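Local structure of threonine phosphate decarboxylase-like enzyme (Sulfurospirillum multivorans, 6OUX) at residues E110-L115 and I206-F211; M114-E119 and S132-F137; K123-I128 and C163-N168; S225-F230 and Y255-S260. The protein catalyses the pyridoxal phosphate-dependent decarboxylation of L-serine O-phosphate to ethanolamine O-phosphate, a precursor in norcobamide biosynthesis. All blocks are in the same frame, centred on the assembly; numbering follows the deposited sequence.

Interaction 1 of 4, residues E110-L115 and I206-F211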
# COMPACT_ATOMS: atom_id res chain seq x y z
N GLU A 110 -3.59 3.42 9.16
CA GLU A 110 -3.00 4.25 8.12
C GLU A 110 -3.92 5.43 7.73
O GLU A 110 -3.43 6.56 7.53
CB GLU A 110 -2.59 3.48 6.86
CG GLU A 110 -1.58 2.33 7.02
CD GLU A 110 -2.09 1.10 7.81
OE1 GLU A 110 -3.29 0.91 8.01
OE2 GLU A 110 -1.26 0.27 8.26
N ILE A 111 -5.23 5.17 7.61
CA ILE A 111 -6.16 6.23 7.30
C ILE A 111 -6.22 7.26 8.44
O ILE A 111 -6.21 8.45 8.17
CB ILE A 111 -7.53 5.69 6.91
CG1 ILE A 111 -7.40 4.96 5.55
CG2 ILE A 111 -8.56 6.83 6.83
CD1 ILE A 111 -8.65 4.08 5.28
N ILE A 112 -6.24 6.81 9.70
CA ILE A 112 -6.30 7.74 10.82
C ILE A 112 -5.03 8.58 10.95
O ILE A 112 -5.09 9.75 11.26
CB ILE A 112 -6.64 7.01 12.14
CG1 ILE A 112 -8.05 6.43 12.08
CG2 ILE A 112 -6.53 7.95 13.35
CD1 ILE A 112 -8.41 5.53 13.25
N GLN A 113 -3.89 7.99 10.64
CA GLN A 113 -2.65 8.73 10.61
C GLN A 113 -2.66 9.81 9.55
O GLN A 113 -2.18 10.92 9.86
CB GLN A 113 -1.46 7.76 10.49
CG GLN A 113 -1.38 6.94 11.80
CD GLN A 113 -0.46 5.71 11.81
OE1 GLN A 113 -0.15 5.17 12.90
NE2 GLN A 113 -0.03 5.26 10.64
N MET A 114 -3.16 9.53 8.35
CA MET A 114 -3.41 10.57 7.29
C MET A 114 -4.35 11.68 7.77
O MET A 114 -4.03 12.85 7.63
CB MET A 114 -3.89 9.93 5.99
CG MET A 114 -4.42 10.87 4.87
SD MET A 114 -5.35 10.03 3.53
CE MET A 114 -6.95 9.99 4.33
N LEU A 115 -5.46 11.31 8.42
CA LEU A 115 -6.35 12.29 9.00
C LEU A 115 -5.69 13.21 10.04
O LEU A 115 -5.89 14.43 10.03
CB LEU A 115 -7.58 11.59 9.62
CG LEU A 115 -8.51 10.90 8.62
CD1 LEU A 115 -9.59 10.12 9.35
CD2 LEU A 115 -9.14 11.93 7.69
N ILE A 206 -13.78 10.84 14.80
CA ILE A 206 -13.28 9.71 14.05
C ILE A 206 -13.59 8.48 14.83
O ILE A 206 -13.24 8.38 16.02
CB ILE A 206 -11.76 9.76 13.87
CG1 ILE A 206 -11.40 10.93 12.95
CG2 ILE A 206 -11.27 8.43 13.32
CD1 ILE A 206 -9.97 11.38 13.08
N ILE A 207 -14.30 7.55 14.20
CA ILE A 207 -14.70 6.32 14.89
C ILE A 207 -14.14 5.16 14.10
O ILE A 207 -14.58 4.89 12.96
CB ILE A 207 -16.24 6.16 14.99
CG1 ILE A 207 -16.88 7.39 15.64
CG2 ILE A 207 -16.55 4.91 15.76
CD1 ILE A 207 -18.40 7.45 15.69
N ASP A 208 -13.20 4.46 14.72
CA ASP A 208 -12.62 3.22 14.19
C ASP A 208 -13.48 2.01 14.62
O ASP A 208 -13.43 1.56 15.80
CB ASP A 208 -11.16 3.06 14.60
CG ASP A 208 -10.52 1.81 14.04
OD1 ASP A 208 -11.14 1.00 13.32
OD2 ASP A 208 -9.33 1.64 14.36
N GLU A 209 -14.29 1.53 13.69
CA GLU A 209 -15.13 0.37 13.99
C GLU A 209 -14.57 -0.92 13.42
O GLU A 209 -15.35 -1.82 13.02
CB GLU A 209 -16.56 0.60 13.44
CG GLU A 209 -16.61 0.78 11.93
CD GLU A 209 -17.99 0.58 11.36
OE1 GLU A 209 -18.98 0.50 12.19
OE2 GLU A 209 -18.10 0.57 10.10
N SER A 210 -13.28 -1.03 13.37
CA SER A 210 -12.60 -2.18 12.73
C SER A 210 -13.02 -3.54 13.32
O SER A 210 -12.94 -4.59 12.64
CB SER A 210 -11.06 -2.02 12.77
OG SER A 210 -10.58 -1.02 11.87
N PHE A 211 -13.37 -3.55 14.60
CA PHE A 211 -13.85 -4.80 15.26
C PHE A 211 -15.34 -4.99 15.44
O PHE A 211 -15.77 -5.90 16.18
CB PHE A 211 -13.12 -4.91 16.63
CG PHE A 211 -11.63 -4.80 16.47
CD1 PHE A 211 -10.95 -5.78 15.80
CD2 PHE A 211 -10.95 -3.67 16.87
CE1 PHE A 211 -9.59 -5.69 15.60
CE2 PHE A 211 -9.60 -3.56 16.62
CZ PHE A 211 -8.92 -4.57 16.01
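The carboxylate of Asp208 meets Ile112 from one side of its plane: the methyl end, Ile112 CD1, stands obliquely off that plane, 3.9 Å from Asp208 CB and 4.1 Å from Asp208 OD2. The two side chains are almost perpendicular. The carboxylate's other oxygen is turned to its own chain, where Ser210 OG donates to the syn lone pair of Asp208 OD1 over 2.5 Å. Ser210 N reaches the same oxygen at 3.0 Å, on the anti side and 35° out of the carboxylate plane, closing an Asx turn just past the strand. These two bonds limit rotation of the carboxylate, and Ser210 OG is itself tied to Ser241 N. Asp208 ends strand 204-208 in the seven-stranded sheet of the fold-type I PLP-dependent enzymes, here of the class-II aminotransferase family, covered by helix 108-116, whose residues 110-115 run nearly antiparallel (167°) to 206-208. The position is consistent with the aspartate that in fold-type I relatives faces the pyridine nitrogen of the cofactor. With alanine at Asp208, the Ser210 hydroxyl and amide would probably lose their shared acceptor, and the turn would be free to shift. Two residues earlier in the strand the contact is purely aliphatic. Ile206, with CG2 anti to the backbone N and CG1 beside it, splits its branches: Ile206 CG2 lies 4.0 Å from Ile112 CG1, whereas Ile206 CD1 slides past Leu115 CD1, also at 4.0 Å.

Interaction 2 of 4, residues M114-E119 and S132-F137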
# COMPACT_ATOMS: atom_id res chain seq x y z
N MET A 114 -3.16 9.53 8.35
CA MET A 114 -3.41 10.57 7.29
C MET A 114 -4.35 11.68 7.77
O MET A 114 -4.03 12.85 7.63
CB MET A 114 -3.89 9.93 5.99
CG MET A 114 -4.42 10.87 4.87
SD MET A 114 -5.35 10.03 3.53
CE MET A 114 -6.95 9.99 4.33
N LEU A 115 -5.46 11.31 8.42
CA LEU A 115 -6.35 12.29 9.00
C LEU A 115 -5.69 13.21 10.04
O LEU A 115 -5.89 14.43 10.03
CB LEU A 115 -7.58 11.59 9.62
CG LEU A 115 -8.51 10.90 8.62
CD1 LEU A 115 -9.59 10.12 9.35
CD2 LEU A 115 -9.14 11.93 7.69
N LEU A 116 -4.92 12.63 10.94
CA LEU A 116 -4.37 13.39 12.04
C LEU A 116 -3.19 14.26 11.61
O LEU A 116 -2.86 15.23 12.32
CB LEU A 116 -3.97 12.45 13.17
CG LEU A 116 -5.09 11.71 13.92
CD1 LEU A 116 -4.48 10.91 15.06
CD2 LEU A 116 -6.17 12.57 14.51
N GLN A 117 -2.57 13.96 10.48
CA GLN A 117 -1.48 14.78 9.96
C GLN A 117 -1.95 16.09 9.26
O GLN A 117 -1.16 16.89 8.80
CB GLN A 117 -0.69 13.99 8.91
CG GLN A 117 0.28 12.97 9.43
CD GLN A 117 0.86 12.11 8.28
OE1 GLN A 117 0.18 11.80 7.30
NE2 GLN A 117 2.13 11.74 8.41
N GLN A 118 -3.24 16.27 9.09
CA GLN A 118 -3.69 17.40 8.31
C GLN A 118 -3.49 18.64 9.18
O GLN A 118 -3.50 18.55 10.43
CB GLN A 118 -5.16 17.23 7.88
CG GLN A 118 -5.46 15.91 7.16
CD GLN A 118 -4.72 15.74 5.82
OE1 GLN A 118 -3.71 14.99 5.68
NE2 GLN A 118 -5.24 16.42 4.82
N GLU A 119 -3.30 19.80 8.55
CA GLU A 119 -3.00 21.01 9.34
C GLU A 119 -4.16 21.56 10.18
O GLU A 119 -3.94 22.18 11.21
CB GLU A 119 -2.33 22.10 8.49
CG GLU A 119 -3.18 22.75 7.42
CD GLU A 119 -2.36 23.71 6.56
OE1 GLU A 119 -1.18 24.00 6.93
OE2 GLU A 119 -2.89 24.18 5.52
N SER A 132 -2.85 1.15 19.31
CA SER A 132 -2.07 2.01 18.41
C SER A 132 -1.73 3.36 19.02
O SER A 132 -2.53 3.94 19.72
CB SER A 132 -2.87 2.28 17.16
OG SER A 132 -3.31 1.07 16.62
N SER A 133 -0.51 3.83 18.81
CA SER A 133 -0.13 5.17 19.23
C SER A 133 -0.52 6.05 18.07
O SER A 133 -0.31 5.70 16.91
CB SER A 133 1.37 5.33 19.52
OG SER A 133 1.55 5.55 20.90
N TYR A 134 -1.14 7.16 18.39
CA TYR A 134 -1.52 8.08 17.35
C TYR A 134 -0.72 9.40 17.53
O TYR A 134 -0.61 10.17 16.58
CB TYR A 134 -3.06 8.30 17.37
CG TYR A 134 -3.97 7.03 17.23
CD1 TYR A 134 -4.27 6.48 16.00
CD2 TYR A 134 -4.51 6.41 18.37
CE1 TYR A 134 -5.10 5.36 15.87
CE2 TYR A 134 -5.33 5.28 18.27
CZ TYR A 134 -5.62 4.75 17.01
OH TYR A 134 -6.42 3.61 16.88
N TYR A 135 -0.16 9.66 18.73
CA TYR A 135 0.57 10.90 19.00
C TYR A 135 1.73 11.14 18.02
O TYR A 135 2.05 12.27 17.80
CB TYR A 135 1.07 11.04 20.47
CG TYR A 135 2.32 10.26 20.70
CD1 TYR A 135 2.26 8.87 20.95
CD2 TYR A 135 3.57 10.85 20.63
CE1 TYR A 135 3.41 8.11 21.12
CE2 TYR A 135 4.73 10.10 20.80
CZ TYR A 135 4.64 8.72 21.03
OH TYR A 135 5.75 7.93 21.19
N GLU A 136 2.35 10.11 17.44
CA GLU A 136 3.47 10.36 16.50
C GLU A 136 2.99 10.89 15.18
O GLU A 136 3.78 11.33 14.38
CB GLU A 136 4.36 9.14 16.20
CG GLU A 136 4.72 8.23 17.35
CD GLU A 136 3.81 7.05 17.37
OE1 GLU A 136 2.58 7.30 17.37
OE2 GLU A 136 4.31 5.90 17.32
N PHE A 137 1.69 10.88 14.93
CA PHE A 137 1.26 11.28 13.61
C PHE A 137 0.68 12.69 13.49
O PHE A 137 0.47 13.18 12.38
CB PHE A 137 0.42 10.15 13.06
CG PHE A 137 1.24 8.89 12.91
CD1 PHE A 137 2.05 8.71 11.78
CD2 PHE A 137 1.27 7.94 13.92
CE1 PHE A 137 2.83 7.58 11.63
CE2 PHE A 137 2.06 6.80 13.78
CZ PHE A 137 2.84 6.62 12.63
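The carbonyl oxygen of Phe137 is approached by several carbons of Gln117. Gln117 CG comes closest, 3.0 Å from Phe137 O, a tight fit for a carbon and an oxygen, and Gln117 CB follows at 3.7 Å. The alpha carbon adds a C-H...O contact, with Gln117 CA 3.5 Å from Phe137 O and an angle of 120° at the hydrogen, well short of straight. Gln117 CG is anti to its own carbonyl carbon (chi1 -78°), which sets this methylene beside the oxygen while the extended chain carries the amide onward. On the loop side, Phe137 N donates to Tyr134 O over 2.9 Å, closing the turn that brings the Phe137 carbonyl here. Leu116 makes the apolar half of the contact: its CD1 methyl lies 3.8 Å from Tyr134 CB and reaches the Tyr134 ring obliquely. The ring leads away from residues 114-119, back along the helix to Ile112, and Ser132 CB covers the rim of one face, 3.7 Å above the ring plane. The contact thus joins the end region of helix 108-116 to the loop after strand 123-128. The Tyr134 side chain comes within about 5 Å of that of Asn181, a substrate-binding residue, consistent with the aromatic that stacks on the cofactor in fold-type I relatives. From residues 114-119 the Phe137 carbonyl meets C-H groups alone, and cohesion rests on shape and weak electrostatics, not on a directional N-H bond.

Interaction 3 of 4, residues K123-I128 and C163-N168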
# COMPACT_ATOMS: atom_id res chain seq x y z
N LYS A 123 -5.69 20.17 18.08
CA LYS A 123 -5.80 19.55 19.39
C LYS A 123 -6.63 18.31 19.17
O LYS A 123 -7.70 18.42 18.62
CB LYS A 123 -6.45 20.45 20.37
CG LYS A 123 -6.52 19.97 21.77
CD LYS A 123 -6.92 21.14 22.69
CE LYS A 123 -6.75 20.73 24.13
NZ LYS A 123 -7.24 21.75 25.09
N VAL A 124 -6.13 17.17 19.65
CA VAL A 124 -6.82 15.86 19.50
C VAL A 124 -6.96 15.16 20.87
O VAL A 124 -6.04 15.24 21.72
CB VAL A 124 -6.08 14.99 18.49
CG1 VAL A 124 -4.67 14.73 18.92
CG2 VAL A 124 -6.87 13.69 18.18
N ALA A 125 -8.14 14.63 21.12
CA ALA A 125 -8.43 13.84 22.32
C ALA A 125 -8.41 12.35 21.95
O ALA A 125 -9.15 11.91 21.03
CB ALA A 125 -9.74 14.22 22.96
N LEU A 126 -7.52 11.63 22.63
CA LEU A 126 -7.41 10.15 22.53
C LEU A 126 -7.76 9.51 23.85
O LEU A 126 -7.63 10.14 24.92
CB LEU A 126 -6.00 9.73 22.17
CG LEU A 126 -5.33 10.39 20.97
CD1 LEU A 126 -3.89 9.86 20.86
CD2 LEU A 126 -6.10 10.06 19.72
N MET A 127 -8.19 8.25 23.81
CA MET A 127 -8.37 7.51 25.06
C MET A 127 -7.11 6.72 25.36
O MET A 127 -6.34 6.38 24.46
CB MET A 127 -9.58 6.58 24.98
CG MET A 127 -10.95 7.26 24.84
SD MET A 127 -12.15 5.91 24.52
CE MET A 127 -11.65 5.21 22.89
N ILE A 128 -6.96 6.34 26.61
CA ILE A 128 -5.87 5.50 27.06
C ILE A 128 -6.46 4.45 28.02
O ILE A 128 -7.26 4.78 28.91
CB ILE A 128 -4.82 6.42 27.75
CG1 ILE A 128 -3.63 5.65 28.25
CG2 ILE A 128 -5.41 7.09 28.97
CD1 ILE A 128 -2.62 6.54 28.95
N CYS A 163 -17.77 13.08 27.63
CA CYS A 163 -18.34 14.27 27.04
C CYS A 163 -17.95 15.55 27.80
O CYS A 163 -17.63 16.54 27.20
CB CYS A 163 -19.84 14.15 26.98
SG CYS A 163 -20.35 13.06 25.66
N GLN A 164 -18.00 15.50 29.13
CA GLN A 164 -17.61 16.64 29.91
C GLN A 164 -16.11 17.00 29.72
O GLN A 164 -15.73 18.16 29.62
CB GLN A 164 -17.90 16.37 31.38
CG GLN A 164 -17.65 17.57 32.24
CD GLN A 164 -18.51 18.75 31.79
OE1 GLN A 164 -17.99 19.77 31.30
NE2 GLN A 164 -19.79 18.61 31.89
N PHE A 165 -15.27 15.97 29.64
CA PHE A 165 -13.88 16.09 29.33
C PHE A 165 -13.69 16.79 27.96
O PHE A 165 -12.87 17.72 27.84
CB PHE A 165 -13.22 14.71 29.34
CG PHE A 165 -11.81 14.73 28.89
CD1 PHE A 165 -10.82 15.25 29.73
CD2 PHE A 165 -11.45 14.27 27.64
CE1 PHE A 165 -9.49 15.30 29.31
CE2 PHE A 165 -10.13 14.30 27.21
CZ PHE A 165 -9.15 14.81 28.05
N ILE A 166 -14.41 16.30 26.95
CA ILE A 166 -14.35 16.92 25.61
C ILE A 166 -14.88 18.40 25.65
O ILE A 166 -14.31 19.30 25.01
CB ILE A 166 -15.10 16.06 24.54
CG1 ILE A 166 -14.48 14.67 24.40
CG2 ILE A 166 -15.07 16.78 23.17
CD1 ILE A 166 -13.00 14.66 24.13
N GLU A 167 -15.93 18.65 26.39
CA GLU A 167 -16.43 20.03 26.52
C GLU A 167 -15.36 20.93 27.16
O GLU A 167 -15.06 22.02 26.65
CB GLU A 167 -17.73 20.04 27.31
CG GLU A 167 -18.92 19.60 26.48
CD GLU A 167 -20.11 19.20 27.34
OE1 GLU A 167 -19.95 19.14 28.59
OE2 GLU A 167 -21.20 18.92 26.77
N ASN A 168 -14.76 20.46 28.25
CA ASN A 168 -13.66 21.21 28.89
C ASN A 168 -12.46 21.46 27.98
O ASN A 168 -11.90 22.57 27.91
CB ASN A 168 -13.18 20.43 30.10
CG ASN A 168 -14.22 20.34 31.18
OD1 ASN A 168 -15.28 20.96 31.11
ND2 ASN A 168 -13.92 19.59 32.19
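Two successive torsions close to -60° (chi1 -61°, chi2 -54°) fold the Ile166 side chain so that its CD1 methyl bends down onto Ala125, although the CA-CB bond itself does not aim at the strand. The neighbouring Phe165 has CG anti to the backbone N (chi1 174°), and this extends its ring from the helix toward the same alanine. The setting is a beta-alpha-beta crossover: helix 159-169 connects the parallel strands 143-148 and 173-177, and on the way it passes over strand 123-128, which lies between them in the large sheet of the fold-type I enzymes. Ala125 is the residue of that middle strand beneath the helix. Its short side chain lets the backbones come near, with Ala125 CA and Ile166 CA 7.4 Å apart. Ala125 CB meets Ile166 CD1 at 3.5 Å, tighter than the usual contact of two methyl-type carbons, so the isoleucine methyl is pressed firmly against the sheet. The flanking strands complete this floor: Val145 and Val174 both touch Ala125, and Val174 also supports Ile166. Phe165 meets the ring of Phe147 with the planes at about 55°, linking the helix to strand 143-148 as well. At the start of the strand, Lys123 reaches up to a salt bridge with Glu169 in the last turn of the same helix, a polar fastening beside the apolar core. The Phe165 ring is the looser of the two partners of Ala125: its CE2 approaches Ala125 CB obliquely, at 4.3 Å.

Interaction 4 of 4, residues S225-F230 and Y255-S260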
# COMPACT_ATOMS: atom_id res chain seq x y z
N SER A 225 -23.31 -1.98 12.47
CA SER A 225 -22.63 -1.09 11.56
C SER A 225 -22.74 0.34 12.06
O SER A 225 -23.82 0.73 12.43
CB SER A 225 -23.33 -1.12 10.21
OG SER A 225 -22.65 -0.16 9.43
N SER A 226 -21.66 1.09 12.03
CA SER A 226 -21.65 2.54 12.43
C SER A 226 -22.02 3.50 11.19
O SER A 226 -21.95 4.74 11.31
CB SER A 226 -20.25 2.92 12.99
OG SER A 226 -19.75 2.07 13.99
N THR A 227 -22.43 2.92 10.03
CA THR A 227 -22.90 3.79 8.90
C THR A 227 -24.09 4.68 9.28
O THR A 227 -24.16 5.83 8.80
CB THR A 227 -23.24 2.93 7.66
OG1 THR A 227 -22.09 2.18 7.29
CG2 THR A 227 -23.66 3.73 6.42
N VAL A 228 -25.02 4.16 10.10
CA VAL A 228 -26.11 4.95 10.69
C VAL A 228 -25.60 6.23 11.34
O VAL A 228 -26.18 7.30 11.17
CB VAL A 228 -27.00 4.26 11.77
CG1 VAL A 228 -27.92 3.24 11.19
CG2 VAL A 228 -26.23 3.61 12.90
N LEU A 229 -24.49 6.14 12.03
CA LEU A 229 -23.86 7.32 12.65
C LEU A 229 -23.28 8.30 11.66
O LEU A 229 -23.46 9.55 11.79
CB LEU A 229 -22.82 6.91 13.67
CG LEU A 229 -23.25 5.86 14.66
CD1 LEU A 229 -22.02 5.51 15.54
CD2 LEU A 229 -24.45 6.26 15.52
N PHE A 230 -22.61 7.77 10.64
CA PHE A 230 -22.15 8.59 9.54
C PHE A 230 -23.30 9.33 8.88
O PHE A 230 -23.21 10.56 8.64
CB PHE A 230 -21.43 7.73 8.48
CG PHE A 230 -20.95 8.53 7.29
CD1 PHE A 230 -19.98 9.44 7.46
CD2 PHE A 230 -21.50 8.37 6.03
CE1 PHE A 230 -19.48 10.17 6.40
CE2 PHE A 230 -21.05 9.10 4.96
CZ PHE A 230 -20.05 10.00 5.14
N TYR A 255 -11.27 1.16 4.75
CA TYR A 255 -11.97 2.32 4.16
C TYR A 255 -12.36 3.33 5.24
O TYR A 255 -12.27 3.05 6.44
CB TYR A 255 -13.18 1.89 3.32
CG TYR A 255 -14.39 1.40 4.15
CD1 TYR A 255 -14.49 0.10 4.57
CD2 TYR A 255 -15.38 2.25 4.51
CE1 TYR A 255 -15.59 -0.35 5.31
CE2 TYR A 255 -16.47 1.83 5.26
CZ TYR A 255 -16.55 0.55 5.67
OH TYR A 255 -17.60 0.18 6.41
N ALA A 256 -12.71 4.51 4.79
CA ALA A 256 -13.31 5.55 5.62
C ALA A 256 -14.50 6.16 4.92
O ALA A 256 -14.52 6.24 3.67
CB ALA A 256 -12.32 6.65 5.93
N LEU A 257 -15.47 6.60 5.71
CA LEU A 257 -16.63 7.42 5.25
C LEU A 257 -16.39 8.83 5.82
O LEU A 257 -16.20 9.01 7.03
CB LEU A 257 -17.93 6.87 5.80
CG LEU A 257 -18.21 5.38 5.53
CD1 LEU A 257 -19.56 4.95 6.09
CD2 LEU A 257 -18.15 5.00 4.07
N MET A 258 -16.35 9.81 4.94
CA MET A 258 -16.06 11.16 5.32
C MET A 258 -16.60 12.15 4.31
O MET A 258 -17.17 11.78 3.28
CB MET A 258 -14.54 11.35 5.57
CG MET A 258 -13.61 11.13 4.39
SD MET A 258 -11.80 11.35 4.77
CE MET A 258 -11.30 9.83 4.85
N ASP A 259 -16.43 13.41 4.63
CA ASP A 259 -16.91 14.51 3.78
C ASP A 259 -16.38 14.35 2.35
O ASP A 259 -15.20 14.15 2.17
CB ASP A 259 -16.42 15.84 4.40
CG ASP A 259 -16.83 17.02 3.59
OD1 ASP A 259 -18.04 17.42 3.65
OD2 ASP A 259 -15.98 17.49 2.81
N SER A 260 -17.25 14.40 1.34
CA SER A 260 -16.82 14.15 -0.03
C SER A 260 -15.92 15.23 -0.59
O SER A 260 -15.00 14.93 -1.40
CB SER A 260 -18.01 13.89 -0.97
OG SER A 260 -18.85 15.01 -0.97
O HOH W 1 -18.93 1.72 7.92
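Phe230 leaves its helix with CG anti to the backbone N (chi1 179°), which lays the ring across Leu257. Phe230 CB lies 4.1 Å from Leu257 CD1, and one step out CG is 3.8 Å from Leu257 CB. The ring then spreads over that carbon in a CH-pi contact: Leu257 CB stands 3.5 Å from the centroid of the Phe230 ring, only 6° off its normal. Farther out, Phe230 CE1 reaches the backbone, 3.4 Å from Leu257 C, and CZ lies 3.7 Å from Met258 N. Helix 227-232 is thereby packed onto strand 254-257, the antiparallel member between strands 102-105 and 236-241 in the large sheet of fold-type I enzymes. A serine in place of Phe230 would probably leave Leu257 CB without its aromatic cover and open a gap between helix and strand. At the helix start, Ser225 OG accepts from Thr227 N over 3.1 Å in an ST turn, nearly straight at 170°. Thr227 OG1 touches Leu257 CD1, the two side chains crossing at about a right angle, and a water bridges this hydroxyl to Tyr255 OH, lying 2.5 Å from the phenol oxygen.

In the fold
Interactions 1 and 2 share Met114 and Leu115 of helix 108-116, and their centres are 10 Å apart. Ile112 joins them, its CG2 lying 3.8 Å from Tyr134 CD1. Both border the active site: the side chain of Asp208 is about 6 Å from that of substrate-binding Asn181 and about 11 Å from that of Arg369. Interaction 3, centred 16 Å from interaction 2, lies away from the substrate-binding residues but touches interaction 2 where Leu126 CD1 meets Tyr134 CB (3.9 Å). Interaction 4, centred 11 Å from interaction 1, meets it where Glu209 OE1 and Ser226 N, 2.7 Å apart, form a probable hydrogen bond. Interactions 1, 3 and 4 all reach the seven-stranded sheet.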